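Local coordinates for N-terminal acetyltransferase-like protein (Chaetomium thermophilum, PDB 5NNP) that probably acts as the TPR-type helical scaffold that serves as auxiliary subunit of an N-terminal acetyltransferase A complex, at residues Lys164-Leu169 and Thr196-Arg201; Arg206-Leu211 and Ala229-Lys234; Gln124-Ala129 and Glu522-Phe527; Lys50-Asn55 and Gly85-Thr90. All coordinates share one frame; numbering follows the deposited sequence.

Contact 1 of 4, residues Lys164-Leu169 and Thr196-Arg201; sequences KAEHIL and TIIAER
Glu-166 and Arg-201 meet in a salt bridge where helices 162-175 and 185-200 pack nearly antiparallel, the axes of the two segments at 154°, in the alpha-solenoid of this TPR-related chain. Arg-201 NH1 reaches Glu-166 OE1 at 2.6 Å. The oxygen lies at the edge of the guanidinium, close to its plane, whereas the nitrogen arrives from above the plane of the carboxylate. The two side chains cross at about a right angle. Glu-166 gets there by running straight out, CG opposite its backbone N (chi1 -172°) and the rest of the chain extended.

Beside the salt bridge the contact is apolar. Ile-197 sends CG2 to Glu-166 CB (4.1 Å), while its CD1 meets Leu-169 CD1 at 3.7 Å and also comes near Ala-165 CB. Ile-198 passes obliquely by the carboxylate, its CG1 3.9 Å from Glu-166 OE2.

Further out, Arg-206 of helix 204-214 takes Glu-166 OE2, so each carboxylate oxygen has its own arginine; such an environment would probably keep the acid ionised. Behind Ala-165 and Leu-169 stands helix 146-159. A glycerol, probably from the crystallisation liquor, adds a hydrogen bond between its O3 and Glu-166 OE2.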
loop_
_atom_site.group_PDB
_atom_site.type_symbol
_atom_site.label_atom_id
_atom_site.label_comp_id
_atom_site.label_asym_id
_atom_site.label_seq_id
_atom_site.Cartn_x
_atom_site.Cartn_y
_atom_site.Cartn_z
ATOM N N LYS A 164 -1.873 15.146 25.866
ATOM C CA LYS A 164 -2.456 14.150 26.758
ATOM C C LYS A 164 -1.891 12.752 26.466
ATOM O O LYS A 164 -1.717 11.943 27.371
ATOM C CB LYS A 164 -3.985 14.150 26.661
ATOM C CG LYS A 164 -4.687 13.888 27.994
ATOM C CD LYS A 164 -4.417 15.013 28.984
ATOM C CE LYS A 164 -5.191 14.837 30.287
ATOM N NZ LYS A 164 -4.878 13.534 30.927
ATOM N N ALA A 165 -1.590 12.462 25.207
ATOM C CA ALA A 165 -1.028 11.157 24.899
ATOM C C ALA A 165 0.356 11.002 25.537
ATOM O O ALA A 165 0.710 9.929 26.036
ATOM C CB ALA A 165 -0.952 10.945 23.393
ATOM N N GLU A 166 1.144 12.067 25.515
ATOM C CA GLU A 166 2.446 12.005 26.149
ATOM C C GLU A 166 2.301 11.827 27.669
ATOM O O GLU A 166 3.026 11.058 28.300
ATOM C CB GLU A 166 3.265 13.246 25.838
ATOM C CG GLU A 166 4.683 13.099 26.334
ATOM C CD GLU A 166 5.484 14.361 26.252
ATOM O OE1 GLU A 166 5.122 15.259 25.450
ATOM O OE2 GLU A 166 6.484 14.445 26.997
ATOM N N HIS A 167 1.334 12.531 28.239
ATOM C CA HIS A 167 1.031 12.447 29.660
ATOM C C HIS A 167 0.684 11.018 30.106
ATOM O O HIS A 167 1.144 10.554 31.147
ATOM C CB HIS A 167 -0.118 13.407 29.979
ATOM C CG HIS A 167 -0.555 13.384 31.409
ATOM N ND1 HIS A 167 -1.801 12.938 31.795
ATOM C CD2 HIS A 167 0.078 13.759 32.544
ATOM C CE1 HIS A 167 -1.916 13.040 33.106
ATOM N NE2 HIS A 167 -0.790 13.534 33.584
ATOM N N ILE A 168 -0.132 10.324 29.312
ATOM C CA ILE A 168 -0.554 8.971 29.651
ATOM C C ILE A 168 0.647 8.038 29.602
ATOM O O ILE A 168 0.812 7.196 30.489
ATOM C CB ILE A 168 -1.666 8.467 28.710
ATOM C CG1 ILE A 168 -2.957 9.263 28.939
ATOM C CG2 ILE A 168 -1.933 6.995 28.920
ATOM C CD1 ILE A 168 -3.354 9.390 30.440
ATOM N N LEU A 169 1.507 8.220 28.595
ATOM C CA LEU A 169 2.711 7.409 28.448
ATOM C C LEU A 169 3.678 7.633 29.598
ATOM O O LEU A 169 4.209 6.670 30.173
ATOM C CB LEU A 169 3.406 7.701 27.121
ATOM C CG LEU A 169 2.710 7.080 25.903
ATOM C CD1 LEU A 169 3.270 7.625 24.587
ATOM C CD2 LEU A 169 2.815 5.577 25.947
ATOM N N THR A 196 8.570 9.881 19.301
ATOM C CA THR A 196 7.995 10.434 18.082
ATOM C C THR A 196 6.906 11.443 18.442
ATOM O O THR A 196 6.712 12.429 17.737
ATOM C CB THR A 196 7.420 9.352 17.146
ATOM O OG1 THR A 196 6.323 8.677 17.776
ATOM C CG2 THR A 196 8.484 8.351 16.762
ATOM N N ILE A 197 6.223 11.221 19.560
ATOM C CA ILE A 197 5.151 12.132 19.969
ATOM C C ILE A 197 5.698 13.499 20.373
ATOM O O ILE A 197 5.140 14.532 19.995
ATOM C CB ILE A 197 4.305 11.525 21.112
ATOM C CG1 ILE A 197 3.409 10.433 20.523
ATOM C CG2 ILE A 197 3.451 12.588 21.784
ATOM C CD1 ILE A 197 2.656 9.592 21.535
ATOM N N ILE A 198 6.797 13.504 21.118
ATOM C CA ILE A 198 7.466 14.750 21.455
ATOM C C ILE A 198 7.866 15.544 20.206
ATOM O O ILE A 198 7.706 16.752 20.157
ATOM C CB ILE A 198 8.719 14.495 22.308
ATOM C CG1 ILE A 198 8.328 13.831 23.633
ATOM C CG2 ILE A 198 9.474 15.805 22.552
ATOM C CD1 ILE A 198 9.505 13.476 24.551
ATOM N N ALA A 199 8.373 14.868 19.186
ATOM C CA ALA A 199 8.807 15.567 17.989
ATOM C C ALA A 199 7.594 16.091 17.224
ATOM O O ALA A 199 7.586 17.231 16.766
ATOM C CB ALA A 199 9.660 14.659 17.115
ATOM N N GLU A 200 6.557 15.269 17.110
ATOM C CA GLU A 200 5.336 15.729 16.455
ATOM C C GLU A 200 4.750 16.964 17.166
ATOM O O GLU A 200 4.103 17.789 16.529
ATOM C CB GLU A 200 4.294 14.610 16.381
ATOM C CG GLU A 200 4.634 13.533 15.369
ATOM C CD GLU A 200 3.462 12.625 15.054
ATOM O OE1 GLU A 200 3.692 11.576 14.398
ATOM O OE2 GLU A 200 2.325 12.965 15.464
ATOM N N ARG A 201 4.993 17.102 18.469
ATOM C CA ARG A 201 4.576 18.313 19.160
ATOM C C ARG A 201 5.466 19.477 18.731
ATOM O O ARG A 201 5.140 20.630 18.994
ATOM C CB ARG A 201 4.600 18.136 20.683
ATOM C CG ARG A 201 3.669 17.030 21.146
ATOM C CD ARG A 201 3.635 16.911 22.650
ATOM N NE ARG A 201 3.201 18.159 23.260
ATOM C CZ ARG A 201 3.291 18.428 24.554
ATOM N NH1 ARG A 201 3.820 17.531 25.384
ATOM N NH2 ARG A 201 2.868 19.597 25.013
#

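Contact 2 of 4, residues Arg206-Leu211 and Ala229-Lys234; sequences RALQHL and ASYLSK
Tyr-231 reaches out of helix 221-234 and lays its side chain against Ala-207 and Leu-208 of helix 204-214. Its CG stands opposite the carbonyl carbon (chi1 -64°), which carries the ring across the gap between the helices. Tyr-231 CB sits 4.0 Å from Leu-208 CD1 and close to Leu-208 CB as well; here the leucine and the tyrosine run side by side, pointing opposite ways. One bond beyond the start of the ring, Tyr-231 CD2 comes to 3.8 Å from Leu-208 CA, so it rests on the backbone of the facing helix, and Leu-211 CD2 approaches the same atom more loosely, at 4.4 Å. Next along, CE2 lies near both the CB and the carbonyl oxygen of Ala-207. Tyr-231 CZ then touches Ala-207 CB at 3.7 Å; the small methyl lets the ring lie close to the helix. The hydroxyl OH passes the same methyl and ends on Asn-195 OD1 of helix 185-200, a hydrogen bond that gives the polar tip its partner. The amide of Asn-195 also reaches Ala-207 O and His-210 ND1 through its ND2, tying together both helices of the contact.

Leu-208 also sends CD2 to Leu-232 CD2, 3.5 Å away. The segment axes come within 9.7 Å and make an angle of 141°. Helices consecutive in the chain, turned back on each other and packed here through Ala-207, Leu-208, Tyr-231 and Leu-232, form the antiparallel hairpin from which TPR-like alpha-solenoids are built.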
loop_
_atom_site.group_PDB
_atom_site.type_symbol
_atom_site.label_atom_id
_atom_site.label_comp_id
_atom_site.label_asym_id
_atom_site.label_seq_id
_atom_site.Cartn_x
_atom_site.Cartn_y
_atom_site.Cartn_z
ATOM N N ARG A 206 13.756 18.905 22.683
ATOM C CA ARG A 206 13.448 18.003 23.777
ATOM C C ARG A 206 13.495 16.549 23.338
ATOM O O ARG A 206 13.893 15.671 24.109
ATOM C CB ARG A 206 12.077 18.325 24.352
ATOM C CG ARG A 206 11.905 17.891 25.784
ATOM C CD ARG A 206 10.599 18.393 26.316
ATOM N NE ARG A 206 9.575 17.353 26.347
ATOM C CZ ARG A 206 8.410 17.440 25.719
ATOM N NH1 ARG A 206 8.114 18.515 24.992
ATOM N NH2 ARG A 206 7.539 16.458 25.829
ATOM N N ALA A 207 13.082 16.296 22.102
ATOM C CA ALA A 207 13.066 14.945 21.569
ATOM C C ALA A 207 14.480 14.369 21.452
ATOM O O ALA A 207 14.690 13.169 21.677
ATOM C CB ALA A 207 12.356 14.916 20.214
ATOM N N LEU A 208 15.445 15.210 21.091
ATOM C CA LEU A 208 16.830 14.760 21.000
ATOM C C LEU A 208 17.352 14.424 22.396
ATOM O O LEU A 208 17.994 13.397 22.623
ATOM C CB LEU A 208 17.717 15.820 20.344
ATOM C CG LEU A 208 19.174 15.382 20.155
ATOM C CD1 LEU A 208 19.238 14.071 19.385
ATOM C CD2 LEU A 208 19.984 16.445 19.457
ATOM N N GLN A 209 17.059 15.316 23.326
ATOM C CA GLN A 209 17.352 15.113 24.732
ATOM C C GLN A 209 16.758 13.793 25.242
ATOM O O GLN A 209 17.434 13.020 25.929
ATOM C CB GLN A 209 16.825 16.306 25.529
ATOM C CG GLN A 209 16.742 16.105 27.035
ATOM C CD GLN A 209 15.968 17.227 27.732
ATOM O OE1 GLN A 209 15.908 18.359 27.243
ATOM N NE2 GLN A 209 15.367 16.911 28.878
ATOM N N HIS A 210 15.499 13.529 24.895
ATOM C CA HIS A 210 14.823 12.317 25.353
ATOM C C HIS A 210 15.378 11.094 24.642
ATOM O O HIS A 210 15.431 10.005 25.211
ATOM C CB HIS A 210 13.311 12.421 25.134
ATOM C CG HIS A 210 12.566 11.155 25.425
ATOM N ND1 HIS A 210 12.140 10.291 24.434
ATOM C CD2 HIS A 210 12.159 10.610 26.596
ATOM C CE1 HIS A 210 11.506 9.272 24.982
ATOM N NE2 HIS A 210 11.502 9.442 26.294
ATOM N N LEU A 211 15.788 11.286 23.393
ATOM C CA LEU A 211 16.370 10.208 22.611
ATOM C C LEU A 211 17.630 9.714 23.267
ATOM O O LEU A 211 17.751 8.534 23.573
ATOM C CB LEU A 211 16.693 10.658 21.196
ATOM C CG LEU A 211 17.020 9.485 20.276
ATOM C CD1 LEU A 211 15.742 8.663 19.982
ATOM C CD2 LEU A 211 17.696 9.958 18.983
ATOM N N ALA A 229 19.921 11.557 13.615
ATOM C CA ALA A 229 20.447 12.372 12.520
ATOM C C ALA A 229 19.462 13.459 12.135
ATOM O O ALA A 229 19.837 14.617 11.953
ATOM C CB ALA A 229 20.781 11.509 11.304
ATOM N N SER A 230 18.199 13.075 12.017
ATOM C CA SER A 230 17.138 14.007 11.687
ATOM C C SER A 230 17.088 15.200 12.650
ATOM O O SER A 230 16.991 16.350 12.217
ATOM C CB SER A 230 15.795 13.283 11.673
ATOM O OG SER A 230 14.753 14.178 11.348
ATOM N N TYR A 231 17.166 14.931 13.949
ATOM C CA TYR A 231 17.067 15.989 14.955
ATOM C C TYR A 231 18.288 16.890 14.944
ATOM O O TYR A 231 18.174 18.121 15.011
ATOM C CB TYR A 231 16.915 15.401 16.354
ATOM C CG TYR A 231 15.655 14.618 16.604
ATOM C CD1 TYR A 231 14.498 14.872 15.885
ATOM C CD2 TYR A 231 15.619 13.631 17.583
ATOM C CE1 TYR A 231 13.341 14.163 16.132
ATOM C CE2 TYR A 231 14.468 12.916 17.836
ATOM C CZ TYR A 231 13.330 13.186 17.111
ATOM O OH TYR A 231 12.183 12.469 17.366
ATOM N N LEU A 232 19.467 16.273 14.907
ATOM C CA LEU A 232 20.698 17.048 14.865
ATOM C C LEU A 232 20.697 17.985 13.663
ATOM O O LEU A 232 21.083 19.148 13.783
ATOM C CB LEU A 232 21.923 16.139 14.814
ATOM C CG LEU A 232 22.306 15.388 16.087
ATOM C CD1 LEU A 232 23.490 14.470 15.821
ATOM C CD2 LEU A 232 22.622 16.348 17.230
ATOM N N SER A 233 20.247 17.490 12.509
ATOM C CA SER A 233 20.274 18.312 11.302
ATOM C C SER A 233 19.315 19.490 11.443
ATOM O O SER A 233 19.685 20.625 11.148
ATOM C CB SER A 233 19.953 17.493 10.050
ATOM O OG SER A 233 18.713 16.827 10.157
ATOM N N LYS A 234 18.103 19.228 11.916
ATOM C CA LYS A 234 17.137 20.300 12.166
ATOM C C LYS A 234 17.607 21.317 13.200
ATOM O O LYS A 234 17.182 22.465 13.168
ATOM C CB LYS A 234 15.799 19.715 12.615
ATOM C CG LYS A 234 15.082 18.964 11.524
ATOM C CD LYS A 234 13.793 18.400 12.044
ATOM C CE LYS A 234 12.955 17.797 10.947
ATOM N NZ LYS A 234 11.664 17.341 11.534
#

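Contact 3 of 4, residues Gln124-Ala129 and Glu522-Phe527; sequences QMRDYA and EDQFDF
Gln-524 and Arg-126 supply the hydrogen bonds of this contact. A single oxygen, Gln-524 OE1, takes both terminal nitrogens of the guanidinium: Arg-126 NH2 at 2.9 Å, in the carbonyl plane and on a lone pair, and Arg-126 NH1 at 3.1 Å, from above that plane. The oxygen stays in the plane of the guanidinium while the amide stands almost perpendicular to it, 87° away. Gln-524 presents its amide from the crowded position, CG between backbone N and carbonyl carbon (chi1 68°), and then runs out extended. The guanidinium is held further by a salt bridge from NE to Asp-548 and by bonds from NH1 to Ile-123 O and NH2 to Val-544 O.

Van der Waals contacts gather round Gln-124. Its OE1 lies 3.3 Å from Gln-524 CG and 3.4 Å from Phe-525 CA, and its CG and CD rest near Phe-525 CD2. The polar end of Gln-124 is satisfied from close by: OE1 by His-528 NE2, NE2 by Gln-521 O.

Backbone capping shapes the turn that carries Arg-126. With positive phi, it is the C-prime residue of a Schellman motif ending helix 112-124, with Asp-127 N bonded to Gln-122 O and Arg-126 N to Ile-123 O. Asp-127 then N-caps helix 128-141.

Asp-526 makes a salt bridge to a basic side chain of another protein's chain, on which Asp-523 and Phe-527 also pack. The turn between helices 112-124 and 128-141 thus docks on the turn between helices 503-523 and 527-534, with helix 94-107 beside Phe-525 and helix 537-547 beside Gln-524.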
loop_
_atom_site.group_PDB
_atom_site.type_symbol
_atom_site.label_atom_id
_atom_site.label_comp_id
_atom_site.label_asym_id
_atom_site.label_seq_id
_atom_site.Cartn_x
_atom_site.Cartn_y
_atom_site.Cartn_z
ATOM N N GLN A 124 -12.056 1.830 14.183
ATOM C CA GLN A 124 -12.227 1.446 12.784
ATOM C C GLN A 124 -12.955 2.518 11.974
ATOM O O GLN A 124 -12.693 2.664 10.786
ATOM C CB GLN A 124 -12.999 0.144 12.648
ATOM C CG GLN A 124 -13.269 -0.222 11.184
ATOM C CD GLN A 124 -12.025 -0.732 10.472
ATOM O OE1 GLN A 124 -11.088 -1.233 11.103
ATOM N NE2 GLN A 124 -11.997 -0.588 9.168
ATOM N N MET A 125 -13.870 3.256 12.602
ATOM C CA MET A 125 -14.605 4.305 11.884
ATOM C C MET A 125 -14.095 5.679 12.263
ATOM O O MET A 125 -14.721 6.679 11.960
ATOM C CB MET A 125 -16.109 4.239 12.151
ATOM C CG MET A 125 -16.736 2.904 11.844
ATOM S SD MET A 125 -16.513 2.421 10.123
ATOM C CE MET A 125 -17.514 3.676 9.304
ATOM N N ARG A 126 -12.947 5.716 12.918
ATOM C CA ARG A 126 -12.323 6.972 13.301
ATOM C C ARG A 126 -13.271 7.869 14.116
ATOM O O ARG A 126 -13.266 9.093 13.987
ATOM C CB ARG A 126 -11.796 7.702 12.058
ATOM C CG ARG A 126 -10.912 6.839 11.134
ATOM C CD ARG A 126 -9.626 6.332 11.811
ATOM N NE ARG A 126 -8.633 5.786 10.872
ATOM C CZ ARG A 126 -8.393 4.491 10.655
ATOM N NH1 ARG A 126 -9.069 3.543 11.297
ATOM N NH2 ARG A 126 -7.462 4.136 9.782
ATOM N N ASP A 127 -14.075 7.244 14.970
ATOM C CA ASP A 127 -14.798 7.961 16.028
ATOM C C ASP A 127 -13.830 8.174 17.191
ATOM O O ASP A 127 -13.835 7.419 18.173
ATOM C CB ASP A 127 -16.042 7.164 16.454
ATOM C CG ASP A 127 -16.810 7.799 17.595
ATOM O OD1 ASP A 127 -16.592 8.982 17.930
ATOM O OD2 ASP A 127 -17.655 7.088 18.166
ATOM N N TYR A 128 -12.981 9.191 17.063
ATOM C CA TYR A 128 -11.869 9.398 17.990
ATOM C C TYR A 128 -12.305 9.670 19.428
ATOM O O TYR A 128 -11.745 9.080 20.375
ATOM C CB TYR A 128 -10.986 10.553 17.513
ATOM C CG TYR A 128 -10.425 10.372 16.122
ATOM C CD1 TYR A 128 -9.496 9.371 15.844
ATOM C CD2 TYR A 128 -10.819 11.208 15.080
ATOM C CE1 TYR A 128 -8.990 9.209 14.575
ATOM C CE2 TYR A 128 -10.312 11.052 13.803
ATOM C CZ TYR A 128 -9.403 10.052 13.556
ATOM O OH TYR A 128 -8.913 9.900 12.281
ATOM N N ALA A 129 -13.284 10.567 19.588
ATOM C CA ALA A 129 -13.791 10.924 20.922
ATOM C C ALA A 129 -14.382 9.700 21.601
ATOM O O ALA A 129 -14.140 9.455 22.781
ATOM C CB ALA A 129 -14.829 12.042 20.838
ATOM N N GLU A 522 -10.986 -2.989 5.380
ATOM C CA GLU A 522 -11.539 -3.775 6.458
ATOM C C GLU A 522 -10.427 -4.617 7.100
ATOM O O GLU A 522 -10.547 -5.080 8.245
ATOM C CB GLU A 522 -12.684 -4.645 5.944
ATOM C CG GLU A 522 -13.371 -5.447 7.032
ATOM C CD GLU A 522 -14.619 -6.176 6.536
ATOM O OE1 GLU A 522 -15.134 -7.041 7.286
ATOM O OE2 GLU A 522 -15.092 -5.878 5.409
ATOM N N ASP A 523 -9.332 -4.769 6.360
ATOM C CA ASP A 523 -8.192 -5.563 6.806
ATOM C C ASP A 523 -7.536 -5.019 8.080
ATOM O O ASP A 523 -6.945 -5.771 8.848
ATOM C CB ASP A 523 -7.142 -5.663 5.689
ATOM C CG ASP A 523 -7.463 -6.763 4.693
ATOM O OD1 ASP A 523 -8.271 -7.652 5.050
ATOM O OD2 ASP A 523 -6.917 -6.751 3.566
ATOM N N GLN A 524 -7.651 -3.717 8.309
ATOM C CA GLN A 524 -7.017 -3.096 9.462
ATOM C C GLN A 524 -7.771 -3.435 10.767
ATOM O O GLN A 524 -7.315 -3.104 11.862
ATOM C CB GLN A 524 -6.961 -1.589 9.259
ATOM C CG GLN A 524 -8.355 -0.990 9.283
ATOM C CD GLN A 524 -8.379 0.505 9.045
ATOM O OE1 GLN A 524 -7.634 1.266 9.663
ATOM N NE2 GLN A 524 -9.250 0.933 8.153
ATOM N N PHE A 525 -8.903 -4.124 10.639
ATOM C CA PHE A 525 -9.850 -4.300 11.738
ATOM C C PHE A 525 -9.300 -5.085 12.939
ATOM O O PHE A 525 -9.427 -4.662 14.089
ATOM C CB PHE A 525 -11.121 -4.981 11.213
ATOM C CG PHE A 525 -12.290 -4.927 12.175
ATOM C CD1 PHE A 525 -12.424 -5.863 13.190
ATOM C CD2 PHE A 525 -13.243 -3.932 12.072
ATOM C CE1 PHE A 525 -13.501 -5.813 14.073
ATOM C CE2 PHE A 525 -14.315 -3.875 12.952
ATOM C CZ PHE A 525 -14.447 -4.815 13.953
ATOM N N ASP A 526 -8.709 -6.238 12.681
ATOM C CA ASP A 526 -8.195 -7.084 13.757
ATOM C C ASP A 526 -6.929 -6.515 14.387
ATOM O O ASP A 526 -6.507 -6.967 15.444
ATOM C CB ASP A 526 -7.893 -8.487 13.239
ATOM C CG ASP A 526 -9.127 -9.232 12.790
ATOM O OD1 ASP A 526 -10.233 -8.899 13.253
ATOM O OD2 ASP A 526 -8.983 -10.180 11.988
ATOM N N PHE A 527 -6.321 -5.527 13.740
ATOM C CA PHE A 527 -5.019 -5.037 14.178
ATOM C C PHE A 527 -5.099 -3.933 15.234
ATOM O O PHE A 527 -4.128 -3.702 15.950
ATOM C CB PHE A 527 -4.201 -4.577 12.966
ATOM C CG PHE A 527 -3.747 -5.715 12.111
ATOM C CD1 PHE A 527 -2.759 -6.581 12.574
ATOM C CD2 PHE A 527 -4.337 -5.967 10.881
ATOM C CE1 PHE A 527 -2.337 -7.678 11.809
ATOM C CE2 PHE A 527 -3.929 -7.054 10.105
ATOM C CZ PHE A 527 -2.925 -7.920 10.569
#

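Contact 4 of 4, residues Lys50-Asn55 and Gly85-Thr90; sequences KALILN and GILYRT
Ile-86 O is held twice within its own helix, by Thr-90 OG1 at 2.7 Å and by Thr-90 N at 2.9 Å, while the Ile-86 side chain faces Leu-52 of helix 44-55. The two donors reach the oxygen from opposite faces of its carbonyl plane. Thr-90 can do this because OG1 sits beside its backbone N (chi1 -59°); the same rotation turns CG2 towards Asn-55, whose OD1 is 3.9 Å from that methyl.

Leu-87 carries much of the remaining contact. Its CD2 lies against the side chain of Asn-55, near CB (3.3 Å) and near the flat amide as well, leucine and asparagine lying alongside one another with their ends reversed. Asn-55 holds its CG opposite the backbone N (chi1 -170°), which brings the amide alongside the methyl.

Helices 44-55 and 78-90 run almost parallel, their segments 17° apart, as alternate helices do in a stack of TPR hairpins; helix 78-90 opens the predicted TPR repeat 78-111. Helix 60-73 comes between them in sequence and packs on both, Ala-63 touching Asn-55, and Phe-64 and Ala-67 touching Leu-87.

Towards the N-terminal end of each segment, Leu-52 CD2 meets Ile-86 CG2 at 3.9 Å, the side chains roughly perpendicular. The same methyl of Leu-52 also comes within 4.2 Å of Leu-87 CD2.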
loop_
_atom_site.group_PDB
_atom_site.type_symbol
_atom_site.label_atom_id
_atom_site.label_comp_id
_atom_site.label_asym_id
_atom_site.label_seq_id
_atom_site.Cartn_x
_atom_site.Cartn_y
_atom_site.Cartn_z
ATOM N N LYS A 50 -32.912 -16.020 18.668
ATOM C CA LYS A 50 -33.388 -16.690 17.469
ATOM C C LYS A 50 -32.941 -15.922 16.229
ATOM O O LYS A 50 -32.656 -16.519 15.189
ATOM C CB LYS A 50 -34.911 -16.826 17.508
ATOM C CG LYS A 50 -35.530 -17.420 16.261
ATOM C CD LYS A 50 -37.047 -17.453 16.389
ATOM C CE LYS A 50 -37.714 -18.042 15.150
ATOM N NZ LYS A 50 -39.197 -18.104 15.286
ATOM N N ALA A 51 -32.878 -14.597 16.360
ATOM C CA ALA A 51 -32.432 -13.714 15.286
ATOM C C ALA A 51 -30.985 -13.987 14.918
ATOM O O ALA A 51 -30.619 -13.905 13.751
ATOM C CB ALA A 51 -32.605 -12.264 15.683
ATOM N N LEU A 52 -30.170 -14.315 15.918
ATOM C CA LEU A 52 -28.768 -14.670 15.691
ATOM C C LEU A 52 -28.638 -15.919 14.840
ATOM O O LEU A 52 -27.924 -15.928 13.841
ATOM C CB LEU A 52 -28.037 -14.896 17.012
ATOM C CG LEU A 52 -27.389 -13.715 17.726
ATOM C CD1 LEU A 52 -26.567 -14.223 18.907
ATOM C CD2 LEU A 52 -26.534 -12.903 16.771
ATOM N N ILE A 53 -29.328 -16.975 15.259
ATOM C CA ILE A 53 -29.297 -18.253 14.560
ATOM C C ILE A 53 -29.803 -18.107 13.132
ATOM O O ILE A 53 -29.278 -18.733 12.214
ATOM C CB ILE A 53 -30.130 -19.315 15.294
ATOM C CG1 ILE A 53 -29.564 -19.548 16.698
ATOM C CG2 ILE A 53 -30.150 -20.616 14.502
ATOM C CD1 ILE A 53 -30.355 -20.540 17.537
ATOM N N LEU A 54 -30.819 -17.274 12.942
ATOM C CA LEU A 54 -31.320 -17.011 11.602
ATOM C C LEU A 54 -30.232 -16.377 10.743
ATOM O O LEU A 54 -30.005 -16.797 9.601
ATOM C CB LEU A 54 -32.554 -16.113 11.655
ATOM C CG LEU A 54 -33.803 -16.757 12.256
ATOM C CD1 LEU A 54 -34.944 -15.762 12.286
ATOM C CD2 LEU A 54 -34.197 -17.996 11.471
ATOM N N ASN A 55 -29.556 -15.374 11.304
ATOM C CA ASN A 55 -28.464 -14.688 10.618
ATOM C C ASN A 55 -27.293 -15.629 10.363
ATOM O O ASN A 55 -26.580 -15.494 9.368
ATOM C CB ASN A 55 -28.001 -13.475 11.430
ATOM C CG ASN A 55 -27.041 -12.580 10.658
ATOM O OD1 ASN A 55 -25.836 -12.592 10.905
ATOM N ND2 ASN A 55 -27.574 -11.794 9.722
ATOM N N GLY A 85 -26.465 -5.141 17.126
ATOM C CA GLY A 85 -25.130 -4.714 16.755
ATOM C C GLY A 85 -24.343 -5.797 16.039
ATOM O O GLY A 85 -23.734 -5.550 14.995
ATOM N N ILE A 86 -24.369 -7.003 16.603
ATOM C CA ILE A 86 -23.697 -8.153 16.016
ATOM C C ILE A 86 -24.128 -8.395 14.568
ATOM O O ILE A 86 -23.290 -8.605 13.699
ATOM C CB ILE A 86 -23.952 -9.417 16.858
ATOM C CG1 ILE A 86 -23.285 -9.268 18.228
ATOM C CG2 ILE A 86 -23.423 -10.663 16.154
ATOM C CD1 ILE A 86 -23.642 -10.370 19.197
ATOM N N LEU A 87 -25.431 -8.346 14.312
ATOM C CA LEU A 87 -25.945 -8.459 12.954
ATOM C C LEU A 87 -25.333 -7.391 12.042
ATOM O O LEU A 87 -24.736 -7.706 11.009
ATOM C CB LEU A 87 -27.470 -8.357 12.956
ATOM C CG LEU A 87 -28.192 -9.399 13.817
ATOM C CD1 LEU A 87 -29.707 -9.248 13.747
ATOM C CD2 LEU A 87 -27.776 -10.791 13.403
ATOM N N TYR A 88 -25.476 -6.133 12.447
ATOM C CA TYR A 88 -24.901 -4.997 11.731
ATOM C C TYR A 88 -23.418 -5.150 11.472
ATOM O O TYR A 88 -22.956 -4.952 10.356
ATOM C CB TYR A 88 -25.124 -3.709 12.509
ATOM C CG TYR A 88 -26.433 -3.032 12.219
ATOM C CD1 TYR A 88 -26.869 -2.866 10.916
ATOM C CD2 TYR A 88 -27.237 -2.564 13.245
ATOM C CE1 TYR A 88 -28.070 -2.244 10.637
ATOM C CE2 TYR A 88 -28.430 -1.950 12.980
ATOM C CZ TYR A 88 -28.847 -1.785 11.675
ATOM O OH TYR A 88 -30.052 -1.163 11.400
ATOM N N ARG A 89 -22.665 -5.485 12.509
ATOM C CA ARG A 89 -21.233 -5.676 12.350
ATOM C C ARG A 89 -20.946 -6.791 11.357
ATOM O O ARG A 89 -19.987 -6.719 10.600
ATOM C CB ARG A 89 -20.572 -5.982 13.685
ATOM C CG ARG A 89 -19.095 -6.140 13.564
ATOM C CD ARG A 89 -18.476 -6.429 14.891
ATOM N NE ARG A 89 -18.772 -7.776 15.347
ATOM C CZ ARG A 89 -18.273 -8.302 16.458
ATOM N NH1 ARG A 89 -17.462 -7.581 17.216
ATOM N NH2 ARG A 89 -18.582 -9.545 16.812
ATOM N N THR A 90 -21.788 -7.818 11.353
ATOM C CA THR A 90 -21.635 -8.918 10.411
ATOM C C THR A 90 -21.860 -8.460 8.982
ATOM O O THR A 90 -21.123 -8.856 8.081
ATOM C CB THR A 90 -22.606 -10.069 10.698
ATOM O OG1 THR A 90 -22.394 -10.559 12.021
ATOM C CG2 THR A 90 -22.361 -11.198 9.729
#

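From the N terminus, contact 4 closes first, joining helices 44-55 and 78-90 over 29 intervening residues that include helix 60-73. Contact 3 opens next at 124-129 and closes only at 522-527, nearly 400 residues on, so it bridges distant parts of the solenoid. Contacts 1 and 2 nest inside that long loop, one after the other, and no two contacts cross. Contacts 1 and 2 touch: helix 185-200 serves contact 1, helix 204-214 follows it in the chain and serves contact 2, and the centres of the two contacts are about 15 Å apart. Contact 4 lies in series before the rest, its nearest atoms about 4 Å from those of contact 3, without touching.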